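Local coordinates for protein sensor kinase citA (Klebsiella pneumoniae, PDB 1P0Z) that senses citrate as the periplasmic domain of a membrane histidine kinase, whose two-component system induces the citrate-fermentation genes, at residues A[50-55]-A[118-123]; A[63-68]-A[96-101]. All blocks are in the same frame, centred on the assembly; numbering follows the deposited sequence.

Interaction 1: A[50-55]-A[118-123]; sequences ATYITV and IVSVGY. With FLC (citrate anion), chain K.
Ala50 and Gly122 each turn a backbone CA to the face of a tyrosine ring of the facing segment, and their small size lets the rings lie close. Ala50 CA sits over one face of the Tyr123 ring, 3.7 Å from its centroid in a CH-pi contact, while Ala50 CB packs 3.6 Å from Val121 CG1. Gly122 CA approaches the Tyr52 ring in the same manner, 3.8 Å from the centroid. Tyr52 reaches this place because CG lies between the backbone N and the carbonyl carbon (chi1 64°), which folds the ring across the neighbouring strand; the absence of a side chain on Gly122 makes that possible. The opposite ring face receives the bound citrate, with Tyr52 CE1 3.5 Å from citrate CA, and the phenol OH is anchored to Ser101 OG.

Thr51 and Tyr52 together face Gly122, a classic beta bulge opening the antiparallel pairing of strands 52-57 and 115-124 in the PAS sheet. Gly122 O accepts from Tyr52 N at 3.2 Å and, weakly, from Thr51 N.

Further along, Ser120 and Thr54 form a hydrogen-bonded pair, Thr54 N donating to Ser120 O at 2.9 Å. Their short hydroxyl side chains suit a ligand floor: Ser120 OG, anti to its own N (chi1 176°), donates to citrate OG2 at 2.7 Å, and Thr54 OG1 donates to citrate OB1 at 2.9 Å.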
# COMPACT_ATOMS: atom_id res chain seq x y z
N ALA A 50 -7.47 5.28 6.99
CA ALA A 50 -6.52 4.16 7.12
C ALA A 50 -5.42 4.46 8.15
O ALA A 50 -5.02 5.62 8.38
CB ALA A 50 -5.88 3.85 5.77
N THR A 51 -4.89 3.41 8.76
CA THR A 51 -3.80 3.57 9.72
C THR A 51 -2.51 3.99 9.02
O THR A 51 -1.74 4.82 9.54
CB THR A 51 -3.49 2.24 10.44
OG1 THR A 51 -4.68 1.75 11.03
CG2 THR A 51 -2.46 2.46 11.57
N TYR A 52 -2.28 3.42 7.84
CA TYR A 52 -1.06 3.72 7.12
C TYR A 52 -1.18 3.44 5.63
O TYR A 52 -2.11 2.77 5.18
CB TYR A 52 0.11 2.86 7.67
CG TYR A 52 -0.05 1.35 7.49
CD1 TYR A 52 0.25 0.73 6.28
CD2 TYR A 52 -0.53 0.55 8.54
CE1 TYR A 52 0.07 -0.65 6.10
CE2 TYR A 52 -0.68 -0.82 8.39
CZ TYR A 52 -0.38 -1.42 7.15
OH TYR A 52 -0.54 -2.76 6.94
N ILE A 53 -0.20 3.94 4.89
CA ILE A 53 -0.09 3.64 3.47
C ILE A 53 1.40 3.43 3.25
O ILE A 53 2.22 4.25 3.69
CB ILE A 53 -0.54 4.82 2.56
CG1 ILE A 53 -2.00 5.15 2.85
CG2 ILE A 53 -0.31 4.43 1.09
CD1 ILE A 53 -2.52 6.38 2.08
N THR A 54 1.75 2.35 2.56
CA THR A 54 3.13 2.05 2.23
C THR A 54 3.24 1.98 0.71
O THR A 54 2.33 1.44 0.04
CB THR A 54 3.56 0.65 2.79
OG1 THR A 54 3.57 0.70 4.23
CG2 THR A 54 4.98 0.26 2.27
N VAL A 55 4.33 2.52 0.15
CA VAL A 55 4.55 2.43 -1.29
C VAL A 55 5.91 1.76 -1.48
O VAL A 55 6.90 2.15 -0.82
CB VAL A 55 4.61 3.82 -1.98
CG1 VAL A 55 4.89 3.60 -3.50
CG2 VAL A 55 3.27 4.58 -1.77
N ILE A 118 4.24 -1.13 -5.74
CA ILE A 118 3.05 -1.61 -5.03
C ILE A 118 2.56 -0.54 -4.04
O ILE A 118 3.33 0.23 -3.48
CB ILE A 118 3.42 -2.91 -4.24
CG1 ILE A 118 2.21 -3.48 -3.50
CG2 ILE A 118 4.60 -2.63 -3.27
CD1 ILE A 118 2.51 -4.90 -2.85
N VAL A 119 1.25 -0.51 -3.83
CA VAL A 119 0.67 0.37 -2.81
C VAL A 119 -0.08 -0.56 -1.84
O VAL A 119 -0.78 -1.47 -2.27
CB VAL A 119 -0.37 1.35 -3.39
CG1 VAL A 119 -1.10 2.10 -2.25
CG2 VAL A 119 0.34 2.35 -4.33
N SER A 120 0.11 -0.31 -0.55
CA SER A 120 -0.56 -1.10 0.49
C SER A 120 -1.24 -0.09 1.41
O SER A 120 -0.57 0.79 1.96
CB SER A 120 0.47 -1.91 1.29
OG SER A 120 -0.19 -2.62 2.36
N VAL A 121 -2.56 -0.22 1.57
CA VAL A 121 -3.30 0.66 2.47
C VAL A 121 -3.72 -0.24 3.62
O VAL A 121 -4.38 -1.25 3.42
CB VAL A 121 -4.53 1.25 1.76
CG1 VAL A 121 -5.41 1.97 2.75
CG2 VAL A 121 -4.05 2.19 0.61
N GLY A 122 -3.37 0.14 4.83
CA GLY A 122 -3.64 -0.74 5.96
C GLY A 122 -4.43 -0.15 7.11
O GLY A 122 -4.36 1.05 7.39
N TYR A 123 -5.18 -1.04 7.75
CA TYR A 123 -6.00 -0.69 8.93
C TYR A 123 -5.61 -1.63 10.07
O TYR A 123 -5.83 -2.84 9.98
CB TYR A 123 -7.49 -0.87 8.66
CG TYR A 123 -8.09 0.18 7.75
CD1 TYR A 123 -7.87 0.13 6.37
CD2 TYR A 123 -8.88 1.20 8.26
CE1 TYR A 123 -8.44 1.09 5.50
CE2 TYR A 123 -9.46 2.17 7.42
CZ TYR A 123 -9.23 2.10 6.04
OH TYR A 123 -9.77 3.07 5.25
CAC FLC K . 3.89 -2.05 8.61
CA FLC K . 3.05 -1.99 7.31
CB FLC K . 3.60 -2.98 6.18
CBC FLC K . 5.01 -2.59 5.60
CG FLC K . 2.49 -3.14 5.03
CGC FLC K . 2.81 -4.09 3.85
OA1 FLC K . 5.06 -1.72 8.59
OA2 FLC K . 3.29 -2.53 9.58
OB1 FLC K . 5.21 -1.43 5.24
OB2 FLC K . 5.85 -3.51 5.47
OG1 FLC K . 3.79 -4.91 3.93
OG2 FLC K . 2.11 -3.97 2.87
OHB FLC K . 3.75 -4.32 6.69

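Interaction 2: A[63-68]-A[96-101]; sequences LYHVNP and GSLGSS. With FLC (citrate anion), chain K.
His65 and Leu98 approach from opposite directions across the mouth of the citrate pocket of this PAS domain, one from the loop after strand 62-64, the other from a type I beta turn spanning Gly96 to Gly99. Leu98 CD1 comes obliquely against the imidazole, 3.8 Å from His65 CE1, and the same methyl touches Val66 CG2 at 3.7 Å, the two branched side chains crossing at a slant. Asn67 runs past Leu98 in the reverse sense, which brings Asn67 ND2 to 3.3 Å from Leu98 CD2. A leucine suits the turn here because its forked end divides the contact, one methyl for His65 and Val66 and the other for Asn67.

No hydrogen bond joins the segments directly; a single carboxylate of citrate does much of the bridging. His65 extends with CG anti to the backbone N (chi1 -168°), and His65 NE2 donates to citrate OA1 at 2.9 Å, with the acceptor at the ring edge. The other ring nitrogen, ND1, accepts from Asn67 N almost in the ring plane, a bond that helps fix the rotation of the imidazole and is consistent with a proton on NE2. Ser97 OG donates to the same citrate OA1 at 2.7 Å, whereas the second oxygen, OA2, is gripped by the backbone, Leu98 N lying 2.8 Å away. Gly96, opening the turn without a side chain, makes room for the citrate hydroxyl. On the side of Asn67 and Ser97 one water completes the bridge, accepting from Asn67 ND2 at 2.7 Å and donating to Ser97 OG at 2.7 Å.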
# COMPACT_ATOMS: atom_id res chain seq x y z
N LEU A 63 9.48 3.03 -0.83
CA LEU A 63 9.69 4.38 -1.31
C LEU A 63 8.96 5.35 -0.37
O LEU A 63 9.23 6.56 -0.36
CB LEU A 63 9.15 4.53 -2.74
CG LEU A 63 9.77 3.58 -3.76
CD1 LEU A 63 9.07 3.75 -5.10
CD2 LEU A 63 11.27 3.83 -3.88
N TYR A 64 8.01 4.80 0.42
CA TYR A 64 7.26 5.60 1.38
C TYR A 64 6.73 4.72 2.48
O TYR A 64 6.27 3.60 2.21
CB TYR A 64 6.06 6.31 0.69
CG TYR A 64 5.20 7.13 1.65
CD1 TYR A 64 4.18 6.53 2.41
CD2 TYR A 64 5.40 8.51 1.80
CE1 TYR A 64 3.38 7.29 3.28
CE2 TYR A 64 4.61 9.28 2.66
CZ TYR A 64 3.60 8.67 3.39
OH TYR A 64 2.79 9.45 4.17
N HIS A 65 6.81 5.21 3.72
CA HIS A 65 6.26 4.53 4.87
C HIS A 65 5.96 5.63 5.89
O HIS A 65 6.59 6.72 5.85
CB HIS A 65 7.26 3.51 5.44
CG HIS A 65 6.67 2.56 6.44
ND1 HIS A 65 6.49 2.89 7.77
CD2 HIS A 65 6.26 1.28 6.30
CE1 HIS A 65 5.99 1.84 8.41
NE2 HIS A 65 5.84 0.85 7.55
N VAL A 66 5.03 5.39 6.79
CA VAL A 66 4.69 6.41 7.79
C VAL A 66 5.86 6.63 8.74
O VAL A 66 5.97 7.72 9.31
CB VAL A 66 3.42 6.04 8.58
CG1 VAL A 66 2.23 6.03 7.61
CG2 VAL A 66 3.58 4.67 9.24
N ASN A 67 6.71 5.62 8.89
CA ASN A 67 7.91 5.71 9.74
C ASN A 67 9.10 5.87 8.81
O ASN A 67 9.46 4.98 8.03
CB ASN A 67 7.95 4.50 10.65
CG ASN A 67 6.72 4.46 11.54
OD1 ASN A 67 6.19 5.50 11.93
ND2 ASN A 67 6.27 3.28 11.87
N PRO A 68 9.73 7.05 8.88
CA PRO A 68 10.87 7.40 8.03
C PRO A 68 12.00 6.42 7.87
O PRO A 68 12.55 6.28 6.75
CB PRO A 68 11.33 8.76 8.57
CG PRO A 68 10.83 8.77 9.97
CD PRO A 68 9.47 8.10 9.88
N GLY A 96 2.72 -6.53 10.68
CA GLY A 96 3.98 -5.91 10.32
C GLY A 96 4.36 -5.05 11.53
O GLY A 96 3.76 -5.18 12.60
N SER A 97 5.30 -4.13 11.32
CA SER A 97 5.80 -3.27 12.41
C SER A 97 4.70 -2.48 13.11
O SER A 97 4.78 -2.17 14.31
CB SER A 97 6.86 -2.34 11.83
OG SER A 97 6.25 -1.30 11.01
N LEU A 98 3.62 -2.16 12.38
CA LEU A 98 2.54 -1.37 12.93
C LEU A 98 1.42 -2.16 13.59
O LEU A 98 0.39 -1.58 14.01
CB LEU A 98 1.99 -0.43 11.84
CG LEU A 98 3.06 0.47 11.20
CD1 LEU A 98 2.52 1.20 9.95
CD2 LEU A 98 3.52 1.48 12.21
N GLY A 99 1.56 -3.48 13.66
CA GLY A 99 0.55 -4.28 14.31
C GLY A 99 -0.31 -5.09 13.34
O GLY A 99 -0.29 -4.84 12.14
N SER A 100 -1.05 -6.07 13.86
CA SER A 100 -1.91 -6.89 13.02
C SER A 100 -2.88 -5.98 12.27
O SER A 100 -3.70 -5.27 12.88
CB SER A 100 -2.65 -7.92 13.85
OG SER A 100 -3.31 -8.82 12.99
N SER A 101 -2.78 -6.01 10.94
CA SER A 101 -3.61 -5.12 10.13
C SER A 101 -4.13 -5.76 8.86
O SER A 101 -3.50 -6.65 8.30
CB SER A 101 -2.76 -3.91 9.69
OG SER A 101 -1.55 -4.31 8.99
CAC FLC K . 3.89 -2.05 8.61
CA FLC K . 3.05 -1.99 7.31
CB FLC K . 3.60 -2.98 6.18
CBC FLC K . 5.01 -2.59 5.60
CG FLC K . 2.49 -3.14 5.03
CGC FLC K . 2.81 -4.09 3.85
OA1 FLC K . 5.06 -1.72 8.59
OA2 FLC K . 3.29 -2.53 9.58
OB1 FLC K . 5.21 -1.43 5.24
OB2 FLC K . 5.85 -3.51 5.47
OG1 FLC K . 3.79 -4.91 3.93
OG2 FLC K . 2.11 -3.97 2.87
OHB FLC K . 3.75 -4.32 6.69
O HOH W 1 7.70 1.02 11.28

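In the fold
Interaction 1 belongs to the core, pairing neighbouring strands near the centre of the chain, whereas interaction 2 lies at the surface and joins two loops. The first is held mainly by backbone hydrogen bonds and ring-on-backbone packing; the second depends on citrate and water to connect its sides. Citrate links them: the sheet residues of 50-55 and 118-123 and the loop residues of 63-68 and 96-101 hold different carboxylates, with Arg62 and Lys105 adding positive charge. Direct joints exist too. Val55 O probably accepts a hydrogen bond from Leu63 N, connecting adjacent strands 52-57 and 62-64, and the backbone oxygen of Tyr123 packs against Ser101 CB. In sequence, interaction 2 is nested within the loop closed by interaction 1.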